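Local structure of probable branched-chain-amino-acid aminotransferase (Thermotoga maritima MSB8, 3CSW) at residues 40-45 with 61-66; 67-72 with 141-146; 73-78 with 107-112. The protein probably transfers the amino group of leucine, isoleucine or valine to 2-oxoglutarate, using pyridoxal 5'-phosphate as cofactor. One frame throughout, in Å; residues are numbered along the deposited sequence.

In the fold
Contacts 1 and 2 both use helix 56-68 or the turn just after it and lie side by side, their centres about 7 Å apart. Contact 1 is buried. It lays the helix against strand 42-49 and carries a salt bridge that leads to the cofactor phosphate. Contact 2 is partly buried and wholly apolar. It packs the turn just after the helix on the loop that holds Lys145. Contact 3 is mostly buried, with Ser75 exposed, its centre about 9 Å from that of contact 1 and away from the cofactor. It ties the next loop to strand 109-115 of the same antiparallel sheet, with one hydrogen bond and a small apolar patch. Contacts 2 and 3 both touch the second subunit.

Contact 1: residues 40-45 with 61-66; sequences GAVYET and TRLKRS. With PLP (pyridoxal-5'-phosphate), chain E.
Glu44 OE1 is held by two groups, Arg62 and His59. It receives Arg62 NH2 at 3.0 Å, and His59 ND1, just before the helical segment, is also hydrogen-bonded to it. The Arg62 bond is fairly straight, 158° at the hydrogen. It uses the syn lone pair of OE1 and lies in the guanidinium plane. The other carboxylate oxygen, Glu44 OE2, takes Arg62 NE at 2.9 Å, with NE somewhat out of the carboxylate plane. In the arginine conformer described, the guanidinium thus holds the carboxylate side-on, one nitrogen to each oxygen, with the two flat groups 29° apart. A bend at chi2 of Glu44 brings the carboxylate across the Arg62 side chain. One water links the strand to Ser66. It donates to Tyr43 O and to Glu44 OE2, each at 2.7 Å, and accepts from Ser66 OG. Apolar packing lies beside this network. In the valine conformer described, Val42 CG1 sits against Leu63 CD1 at 3.5 Å. The CG of Glu44 passes alongside Leu63 CB. Strand 42-45 and helix 61-66 run nearly antiparallel, 164° between their directions, with axes 8.0 Å apart. The helix covers this part of the antiparallel sheet of the class-IV aminotransferase fold. The same Arg62 conformer also reaches the cofactor: its NH2 gives a hydrogen bond of 2.9 Å to O1P of pyridoxal-5'-phosphate, and NH1 adds a weak one. Thr204 and Ile203 are among the other groups hydrogen-bonded to the cofactor. Glu44 probably helps to orient Arg62 toward the phosphate. Its carboxylate probably fixes the position and plane of the guanidinium, which bridges it and the phosphate.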
loop_
_atom_site.group_PDB
_atom_site.type_symbol
_atom_site.label_atom_id
_atom_site.label_comp_id
_atom_site.label_asym_id
_atom_site.label_seq_id
_atom_site.Cartn_x
_atom_site.Cartn_y
_atom_site.Cartn_z
ATOM N N GLY A 40 -23.723 -0.342 -13.126
ATOM C CA GLY A 40 -23.311 -1.727 -13.206
ATOM C C GLY A 40 -24.410 -2.735 -12.876
ATOM O O GLY A 40 -25.307 -2.457 -12.099
ATOM N N ALA A 41 -24.335 -3.905 -13.504
ATOM C CA ALA A 41 -25.174 -5.043 -13.161
ATOM C C ALA A 41 -24.291 -6.154 -12.608
ATOM O O ALA A 41 -23.173 -6.350 -13.087
ATOM C CB ALA A 41 -25.921 -5.549 -14.391
ATOM N N VAL A 42 -24.782 -6.864 -11.592
ATOM C CA VAL A 42 -24.137 -8.059 -11.061
ATOM C C VAL A 42 -24.319 -9.144 -12.113
ATOM O O VAL A 42 -25.377 -9.195 -12.747
ATOM C CB VAL A 42 -24.790 -8.474 -9.715
ATOM C CG1 VAL A 42 -24.500 -9.927 -9.382
ATOM C CG2 VAL A 42 -24.329 -7.531 -8.589
ATOM N N TYR A 43 -23.320 -10.000 -12.327
ATOM C CA TYR A 43 -23.454 -10.989 -13.395
ATOM C C TYR A 43 -22.719 -12.311 -13.205
ATOM O O TYR A 43 -21.807 -12.427 -12.391
ATOM C CB TYR A 43 -23.015 -10.361 -14.726
ATOM C CG TYR A 43 -21.518 -10.289 -14.926
ATOM C CD1 TYR A 43 -20.780 -9.238 -14.392
ATOM C CD2 TYR A 43 -20.841 -11.257 -15.675
ATOM C CE1 TYR A 43 -19.410 -9.158 -14.568
ATOM C CE2 TYR A 43 -19.466 -11.185 -15.864
ATOM C CZ TYR A 43 -18.763 -10.124 -15.302
ATOM O OH TYR A 43 -17.416 -10.013 -15.456
ATOM N N GLU A 44 -23.142 -13.291 -14.001
ATOM C CA GLU A 44 -22.511 -14.609 -14.090
ATOM C C GLU A 44 -22.478 -15.070 -15.548
ATOM O O GLU A 44 -23.301 -14.630 -16.355
ATOM C CB GLU A 44 -23.287 -15.630 -13.247
ATOM C CG GLU A 44 -23.014 -15.582 -11.745
ATOM C CD GLU A 44 -21.547 -15.865 -11.395
ATOM O OE1 GLU A 44 -20.919 -16.687 -12.073
ATOM O OE2 GLU A 44 -21.029 -15.264 -10.431
ATOM N N THR A 45 -21.515 -15.936 -15.879
ATOM C CA THR A 45 -21.415 -16.541 -17.209
ATOM C C THR A 45 -21.413 -18.058 -17.049
ATOM O O THR A 45 -20.784 -18.581 -16.145
ATOM C CB THR A 45 -20.150 -16.089 -17.990
ATOM O OG1 THR A 45 -18.958 -16.546 -17.330
ATOM C CG2 THR A 45 -20.117 -14.560 -18.142
ATOM N N THR A 61 -25.290 -19.431 -6.654
ATOM C CA THR A 61 -24.879 -18.994 -5.309
ATOM C C THR A 61 -23.865 -17.842 -5.381
ATOM O O THR A 61 -23.865 -16.986 -4.500
ATOM C CB THR A 61 -24.378 -20.172 -4.423
ATOM O OG1 THR A 61 -23.096 -20.606 -4.871
ATOM C CG2 THR A 61 -25.373 -21.350 -4.489
ATOM N N ARG A 62 -23.015 -17.814 -6.409
ATOM C CA ARG A 62 -22.064 -16.709 -6.613
ATOM C C ARG A 62 -22.826 -15.444 -6.957
ATOM O O ARG A 62 -22.461 -14.356 -6.521
ATOM C CB ARG A 62 -21.065 -16.974 -7.752
ATOM C CG ARG A 62 -19.641 -17.344 -7.345
ATOM C CD ARG A 62 -18.604 -16.594 -8.213
ATOM N NE ARG A 62 -18.762 -16.853 -9.647
ATOM C CZ ARG A 62 -17.788 -17.207 -10.484
ATOM N NH1 ARG A 62 -16.540 -17.346 -10.072
ATOM N NH2 ARG A 62 -18.070 -17.408 -11.758
ATOM N N LEU A 63 -23.873 -15.598 -7.771
ATOM C CA LEU A 63 -24.727 -14.473 -8.156
ATOM C C LEU A 63 -25.361 -13.896 -6.889
ATOM O O LEU A 63 -25.318 -12.689 -6.664
ATOM C CB LEU A 63 -25.795 -14.902 -9.178
ATOM C CG LEU A 63 -26.645 -13.820 -9.875
ATOM C CD1 LEU A 63 -25.821 -12.893 -10.801
ATOM C CD2 LEU A 63 -27.771 -14.455 -10.682
ATOM N N LYS A 64 -25.927 -14.761 -6.051
ATOM C CA LYS A 64 -26.525 -14.317 -4.788
ATOM C C LYS A 64 -25.508 -13.564 -3.903
ATOM O O LYS A 64 -25.805 -12.515 -3.328
ATOM C CB LYS A 64 -27.116 -15.509 -4.036
ATOM C CG LYS A 64 -27.859 -15.098 -2.780
ATOM C CD LYS A 64 -28.628 -16.257 -2.105
ATOM C CE LYS A 64 -29.595 -15.702 -1.030
ATOM N NZ LYS A 64 -29.057 -14.460 -0.330
ATOM N N ARG A 65 -24.304 -14.100 -3.818
ATOM C CA ARG A 65 -23.239 -13.483 -3.052
ATOM C C ARG A 65 -22.851 -12.101 -3.593
ATOM O O ARG A 65 -22.637 -11.182 -2.805
ATOM C CB ARG A 65 -22.012 -14.407 -3.001
ATOM C CG ARG A 65 -20.872 -13.854 -2.187
ATOM C CD ARG A 65 -19.668 -14.753 -2.257
ATOM N NE ARG A 65 -19.073 -14.714 -3.589
ATOM C CZ ARG A 65 -18.098 -15.511 -4.004
ATOM N NH1 ARG A 65 -17.581 -16.421 -3.190
ATOM N NH2 ARG A 65 -17.647 -15.395 -5.245
ATOM N N SER A 66 -22.745 -11.953 -4.918
ATOM C CA SER A 66 -22.497 -10.648 -5.531
ATOM C C SER A 66 -23.659 -9.697 -5.233
ATOM O O SER A 66 -23.439 -8.506 -4.977
ATOM C CB SER A 66 -22.289 -10.750 -7.043
ATOM O OG SER A 66 -20.992 -11.237 -7.384
HETATM N N1 PLP E . -11.316 -13.978 -12.966
HETATM C C2 PLP E . -12.146 -12.958 -13.419
HETATM C C2A PLP E . -11.717 -11.547 -13.164
HETATM C C3 PLP E . -13.344 -13.273 -14.097
HETATM O O3 PLP E . -14.138 -12.283 -14.628
HETATM C C4 PLP E . -13.691 -14.630 -14.307
HETATM C C4A PLP E . -14.928 -14.993 -15.082
HETATM O O4A PLP E . -14.901 -15.009 -16.327
HETATM C C5 PLP E . -12.832 -15.641 -13.845
HETATM C C6 PLP E . -11.658 -15.300 -13.170
HETATM C C5A PLP E . -13.033 -17.088 -14.236
HETATM O O4P PLP E . -13.992 -17.700 -13.385
HETATM P P PLP E . -14.882 -18.987 -13.848
HETATM O O1P PLP E . -16.026 -19.215 -12.839
HETATM O O2P PLP E . -14.005 -20.206 -13.893
HETATM O O3P PLP E . -15.412 -18.640 -15.232
HETATM O O HOH W 1 -21.939 -12.785 -9.706
#

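Contact 2: residues 67-72 with 141-146. With PLP (pyridoxal-5'-phosphate), chain E.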
loop_
_atom_site.group_PDB
_atom_site.type_symbol
_atom_site.label_atom_id
_atom_site.label_comp_id
_atom_site.label_asym_id
_atom_site.label_seq_id
_atom_site.Cartn_x
_atom_site.Cartn_y
_atom_site.Cartn_z
ATOM N N ALA A 67 -24.885 -10.224 -5.265
ATOM C CA ALA A 67 -26.079 -9.437 -4.992
ATOM C C ALA A 67 -26.111 -8.968 -3.539
ATOM O O ALA A 67 -26.608 -7.877 -3.259
ATOM C CB ALA A 67 -27.348 -10.233 -5.330
ATOM N N ASP A 68 -25.575 -9.779 -2.627
ATOM C CA ASP A 68 -25.561 -9.442 -1.193
ATOM C C ASP A 68 -24.633 -8.292 -0.838
ATOM O O ASP A 68 -24.918 -7.557 0.108
ATOM C CB ASP A 68 -25.230 -10.668 -0.342
ATOM C CG ASP A 68 -26.379 -11.674 -0.297
ATOM O OD1 ASP A 68 -27.542 -11.283 -0.562
ATOM O OD2 ASP A 68 -26.111 -12.861 -0.003
ATOM N N PHE A 69 -23.546 -8.100 -1.589
ATOM C CA PHE A 69 -22.740 -6.886 -1.401
ATOM C C PHE A 69 -23.611 -5.601 -1.606
ATOM O O PHE A 69 -23.078 -4.493 -1.497
ATOM C CB PHE A 69 -21.489 -6.850 -2.306
ATOM C CG PHE A 69 -20.460 -7.945 -2.010
ATOM C CD1 PHE A 69 -19.872 -8.063 -0.746
ATOM C CD2 PHE A 69 -20.052 -8.841 -3.011
ATOM C CE1 PHE A 69 -18.899 -9.086 -0.479
ATOM C CE2 PHE A 69 -19.097 -9.862 -2.759
ATOM C CZ PHE A 69 -18.517 -9.983 -1.497
ATOM N N PHE A 70 -24.920 -5.746 -1.892
ATOM C CA PHE A 70 -25.863 -4.611 -2.050
ATOM C C PHE A 70 -27.193 -4.759 -1.305
ATOM O O PHE A 70 -28.101 -3.941 -1.501
ATOM C CB PHE A 70 -26.239 -4.431 -3.520
ATOM C CG PHE A 70 -25.088 -4.138 -4.407
ATOM C CD1 PHE A 70 -24.286 -5.163 -4.873
ATOM C CD2 PHE A 70 -24.813 -2.839 -4.797
ATOM C CE1 PHE A 70 -23.219 -4.897 -5.694
ATOM C CE2 PHE A 70 -23.743 -2.564 -5.630
ATOM C CZ PHE A 70 -22.945 -3.594 -6.076
ATOM N N ASN A 71 -27.337 -5.804 -0.485
ATOM C CA ASN A 71 -28.630 -6.128 0.149
ATOM C C ASN A 71 -29.808 -6.091 -0.844
ATOM O O ASN A 71 -30.953 -5.851 -0.460
ATOM C CB ASN A 71 -28.882 -5.224 1.359
ATOM C CG ASN A 71 -27.871 -5.453 2.472
ATOM O OD1 ASN A 71 -26.767 -5.939 2.230
ATOM N ND2 ASN A 71 -28.247 -5.109 3.697
ATOM N N LEU A 72 -29.492 -6.315 -2.122
ATOM C CA LEU A 72 -30.460 -6.459 -3.206
ATOM C C LEU A 72 -30.666 -7.958 -3.234
ATOM O O LEU A 72 -29.736 -8.696 -3.574
ATOM C CB LEU A 72 -29.864 -5.955 -4.551
ATOM C CG LEU A 72 -30.438 -6.291 -5.957
ATOM C CD1 LEU A 72 -31.767 -5.574 -6.271
ATOM C CD2 LEU A 72 -29.404 -5.977 -7.073
ATOM N N PRO A 141 -14.630 -5.500 -2.792
ATOM C CA PRO A 141 -14.430 -6.927 -2.678
ATOM C C PRO A 141 -14.078 -7.551 -4.015
ATOM O O PRO A 141 -14.780 -7.346 -5.001
ATOM C CB PRO A 141 -15.783 -7.465 -2.177
ATOM C CG PRO A 141 -16.574 -6.281 -1.754
ATOM C CD PRO A 141 -16.010 -5.084 -2.449
ATOM N N PRO A 142 -12.965 -8.291 -4.071
ATOM C CA PRO A 142 -12.555 -8.966 -5.290
ATOM C C PRO A 142 -13.611 -9.910 -5.876
ATOM O O PRO A 142 -13.662 -10.075 -7.094
ATOM C CB PRO A 142 -11.340 -9.769 -4.846
ATOM C CG PRO A 142 -10.842 -9.077 -3.654
ATOM C CD PRO A 142 -12.008 -8.497 -2.974
ATOM N N ALA A 143 -14.438 -10.516 -5.020
ATOM C CA ALA A 143 -15.483 -11.440 -5.465
ATOM C C ALA A 143 -16.757 -10.754 -5.970
ATOM O O ALA A 143 -17.683 -11.442 -6.380
ATOM C CB ALA A 143 -15.835 -12.451 -4.337
ATOM N N LEU A 144 -16.838 -9.424 -5.933
ATOM C CA LEU A 144 -17.993 -8.727 -6.545
ATOM C C LEU A 144 -17.876 -8.734 -8.092
ATOM O O LEU A 144 -17.077 -7.987 -8.665
ATOM C CB LEU A 144 -18.140 -7.289 -6.003
ATOM C CG LEU A 144 -19.187 -6.365 -6.659
ATOM C CD1 LEU A 144 -20.614 -6.967 -6.601
ATOM C CD2 LEU A 144 -19.150 -4.976 -6.046
ATOM N N LYS A 145 -18.673 -9.571 -8.756
ATOM C CA LYS A 145 -18.702 -9.625 -10.220
ATOM C C LYS A 145 -19.750 -8.647 -10.693
ATOM O O LYS A 145 -20.947 -8.986 -10.730
ATOM C CB LYS A 145 -19.085 -10.998 -10.741
ATOM C CG LYS A 145 -17.996 -11.993 -10.842
ATOM C CD LYS A 145 -18.533 -13.327 -11.385
ATOM C CE LYS A 145 -18.514 -13.392 -12.883
ATOM N NZ LYS A 145 -17.247 -14.032 -13.362
ATOM N N ILE A 146 -19.286 -7.437 -11.020
ATOM C CA ILE A 146 -20.120 -6.326 -11.444
ATOM C C ILE A 146 -19.554 -5.796 -12.792
ATOM O O ILE A 146 -18.340 -5.804 -13.012
ATOM C CB ILE A 146 -20.292 -5.273 -10.317
ATOM C CG1 ILE A 146 -21.440 -4.311 -10.670
ATOM C CG2 ILE A 146 -18.964 -4.518 -10.018
ATOM C CD1 ILE A 146 -22.025 -3.576 -9.503
HETATM N N1 PLP E . -11.316 -13.978 -12.966
HETATM C C2 PLP E . -12.146 -12.958 -13.419
HETATM C C2A PLP E . -11.717 -11.547 -13.164
HETATM C C3 PLP E . -13.344 -13.273 -14.097
HETATM O O3 PLP E . -14.138 -12.283 -14.628
HETATM C C4 PLP E . -13.691 -14.630 -14.307
HETATM C C4A PLP E . -14.928 -14.993 -15.082
HETATM O O4A PLP E . -14.901 -15.009 -16.327
HETATM C C5 PLP E . -12.832 -15.641 -13.845
HETATM C C6 PLP E . -11.658 -15.300 -13.170
HETATM C C5A PLP E . -13.033 -17.088 -14.236
HETATM O O4P PLP E . -13.992 -17.700 -13.385
HETATM P P PLP E . -14.882 -18.987 -13.848
HETATM O O1P PLP E . -16.026 -19.215 -12.839
HETATM O O2P PLP E . -14.005 -20.206 -13.893
HETATM O O3P PLP E . -15.412 -18.640 -15.232
#
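Phe69 lays one face of its ring over Pro141. The CG of Pro141 lies 4.0 Å from the centroid of the Phe69 ring and 16° off its normal, a CH-pi contact. CB of the proline comes over the same face, nearest to Phe69 CZ at 3.8 Å. Later residues of the same turn approach the ring obliquely: Phe69 CD2 is 3.9 Å from Leu144 CB, and CE2 lies by the backbone of Ala143. Phe70 meets the loop differently. Leu144 CD1 touches its edge in the ring plane, 3.4 Å from Phe70 CE1. Ile146 CD1 comes 3.5 Å from Phe70 CZ. With chi1 at 173°, the Leu144 methyls extend to Phe70; its CB lies by Phe69. No hydrogen bond crosses between the two segments, so shape and apolar contact hold them. The loop has its own order: residues 141-144 form a type I beta turn, closed by Leu144 N to Pro141 O at 3.1 Å. Arg149 NH1 also binds the carbonyl oxygens of Pro141 and Leu144. Next to Leu144 is Lys145, the probable attachment site of the cofactor. No Schiff base is modelled here; its NZ stands 3.0 Å from C4A of pyridoxal-5'-phosphate. The lysine side chain leads away from the phenylalanines, so the apolar packing and the cofactor lie on different sides of the loop. The contact joins the turn just after helix 56-68 to the loop between strand 125-129 and helix 150-156. Val42 of strand 42-49 also packs on Phe70, and Leu154 of the second subunit packs on Pro141 and Leu144.

Contact 3: residues 73-78 with 107-112; sequences PLSLSF and GEVLFV
Ser75 makes the polar link between the segments, through OG, which donates a hydrogen bond of 2.7 Å to Gly107 O. Its chi1 of 61° places OG between the backbone N and the carbonyl carbon, on the side of the glycine. The bond meets the carbonyl at a C=O...donor angle of 153°, and the donor is tilted 26° from the carbonyl plane. Gly107 has positive phi and no side chain, and here the two backbones come nearest, with Ser75 CA 5.6 Å from Gly107 CA. Ser75 OG also rests on a methyl group of the strand, Val109 CG2, at 3.5 Å. Leu76 follows and makes the apolar part. Its CD1 touches the edge of the Phe111 ring in plane, 3.5 Å from CZ, and lies more loosely against Val109 CG1, 4.2 Å away. Val109 and Phe111 are alternate residues of strand 109-115, which runs between strands 96-102 and 14-17 in the antiparallel sheet of this class-IV aminotransferase. The loop 73-77, between helices 56-68 and 78-89, thus packs on the start of that strand. The backbone oxygen of Leu76 is bound by Tyr60 OH from helix 56-68. Ser77 then stands at the N-cap of helix 78-89, where its OG accepts from Glu80 N. Phe78 begins the helix, and its ring meets Tyr57 edge-to-face.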
loop_
_atom_site.group_PDB
_atom_site.type_symbol
_atom_site.label_atom_id
_atom_site.label_comp_id
_atom_site.label_asym_id
_atom_site.label_seq_id
_atom_site.Cartn_x
_atom_site.Cartn_y
_atom_site.Cartn_z
ATOM N N PRO A 73 -31.856 -8.437 -2.833
ATOM C CA PRO A 73 -32.002 -9.887 -2.868
ATOM C C PRO A 73 -32.238 -10.368 -4.295
ATOM O O PRO A 73 -32.612 -9.584 -5.184
ATOM C CB PRO A 73 -33.222 -10.151 -1.977
ATOM C CG PRO A 73 -34.049 -8.924 -2.112
ATOM C CD PRO A 73 -33.087 -7.767 -2.374
ATOM N N LEU A 74 -32.005 -11.656 -4.499
ATOM C CA LEU A 74 -32.156 -12.258 -5.805
ATOM C C LEU A 74 -33.652 -12.487 -6.019
ATOM O O LEU A 74 -34.342 -12.992 -5.131
ATOM C CB LEU A 74 -31.357 -13.564 -5.864
ATOM C CG LEU A 74 -30.641 -13.860 -7.175
ATOM C CD1 LEU A 74 -29.649 -14.982 -6.955
ATOM C CD2 LEU A 74 -31.638 -14.194 -8.283
ATOM N N SER A 75 -34.160 -12.082 -7.180
ATOM C CA SER A 75 -35.590 -12.239 -7.492
ATOM C C SER A 75 -35.937 -13.683 -7.853
ATOM O O SER A 75 -36.940 -14.216 -7.385
ATOM C CB SER A 75 -35.995 -11.309 -8.646
ATOM O OG SER A 75 -35.273 -11.600 -9.840
ATOM N N LEU A 76 -35.096 -14.297 -8.689
ATOM C CA LEU A 76 -35.297 -15.667 -9.168
ATOM C C LEU A 76 -34.942 -16.738 -8.140
ATOM O O LEU A 76 -33.969 -16.611 -7.393
ATOM C CB LEU A 76 -34.462 -15.927 -10.440
ATOM C CG LEU A 76 -35.170 -15.716 -11.781
ATOM C CD1 LEU A 76 -34.254 -16.082 -12.928
ATOM C CD2 LEU A 76 -36.446 -16.516 -11.868
ATOM N N SER A 77 -35.724 -17.809 -8.126
ATOM C CA SER A 77 -35.380 -18.980 -7.329
ATOM C C SER A 77 -34.374 -19.796 -8.144
ATOM O O SER A 77 -34.203 -19.572 -9.352
ATOM C CB SER A 77 -36.622 -19.807 -6.997
ATOM O OG SER A 77 -37.147 -20.439 -8.156
ATOM N N PHE A 78 -33.684 -20.724 -7.489
ATOM C CA PHE A 78 -32.774 -21.591 -8.213
ATOM C C PHE A 78 -33.553 -22.415 -9.224
ATOM O O PHE A 78 -33.118 -22.630 -10.362
ATOM C CB PHE A 78 -32.038 -22.526 -7.274
ATOM C CG PHE A 78 -31.146 -23.486 -7.993
ATOM C CD1 PHE A 78 -30.200 -23.016 -8.908
ATOM C CD2 PHE A 78 -31.262 -24.848 -7.793
ATOM C CE1 PHE A 78 -29.402 -23.879 -9.600
ATOM C CE2 PHE A 78 -30.439 -25.734 -8.474
ATOM C CZ PHE A 78 -29.516 -25.260 -9.371
ATOM N N GLY A 107 -34.056 -5.694 -9.279
ATOM C CA GLY A 107 -33.936 -7.154 -9.157
ATOM C C GLY A 107 -34.250 -7.925 -10.446
ATOM O O GLY A 107 -34.232 -9.160 -10.452
ATOM N N GLU A 108 -34.539 -7.188 -11.527
ATOM C CA GLU A 108 -34.777 -7.728 -12.874
ATOM C C GLU A 108 -33.615 -8.588 -13.333
ATOM O O GLU A 108 -32.467 -8.205 -13.136
ATOM C CB GLU A 108 -34.878 -6.563 -13.872
ATOM C CG GLU A 108 -36.099 -5.642 -13.721
ATOM C CD GLU A 108 -37.183 -5.916 -14.750
ATOM O OE1 GLU A 108 -37.384 -7.096 -15.112
ATOM O OE2 GLU A 108 -37.831 -4.944 -15.204
ATOM N N VAL A 109 -33.902 -9.718 -13.978
ATOM C CA VAL A 109 -32.854 -10.620 -14.498
ATOM C C VAL A 109 -32.906 -10.685 -16.034
ATOM O O VAL A 109 -33.989 -10.720 -16.627
ATOM C CB VAL A 109 -32.975 -12.045 -13.890
ATOM C CG1 VAL A 109 -31.876 -12.973 -14.418
ATOM C CG2 VAL A 109 -32.902 -11.979 -12.365
ATOM N N LEU A 110 -31.734 -10.671 -16.667
ATOM C CA LEU A 110 -31.631 -10.797 -18.120
ATOM C C LEU A 110 -30.686 -11.932 -18.450
ATOM O O LEU A 110 -29.554 -11.946 -17.971
ATOM C CB LEU A 110 -31.102 -9.509 -18.751
ATOM C CG LEU A 110 -30.684 -9.506 -20.231
ATOM C CD1 LEU A 110 -31.887 -9.641 -21.122
ATOM C CD2 LEU A 110 -29.922 -8.224 -20.541
ATOM N N PHE A 111 -31.150 -12.877 -19.273
ATOM C CA PHE A 111 -30.307 -13.983 -19.737
ATOM C C PHE A 111 -29.996 -13.728 -21.202
ATOM O O PHE A 111 -30.884 -13.298 -21.944
ATOM C CB PHE A 111 -31.027 -15.318 -19.636
ATOM C CG PHE A 111 -31.412 -15.739 -18.233
ATOM C CD1 PHE A 111 -32.496 -15.155 -17.582
ATOM C CD2 PHE A 111 -30.755 -16.799 -17.609
ATOM C CE1 PHE A 111 -32.898 -15.592 -16.311
ATOM C CE2 PHE A 111 -31.157 -17.241 -16.340
ATOM C CZ PHE A 111 -32.221 -16.632 -15.692
ATOM N N VAL A 112 -28.757 -13.973 -21.615
ATOM C CA VAL A 112 -28.364 -13.834 -23.016
ATOM C C VAL A 112 -27.759 -15.173 -23.437
ATOM O O VAL A 112 -26.805 -15.643 -22.821
ATOM C CB VAL A 112 -27.343 -12.677 -23.252
ATOM C CG1 VAL A 112 -27.101 -12.465 -24.740
ATOM C CG2 VAL A 112 -27.812 -11.382 -22.617
#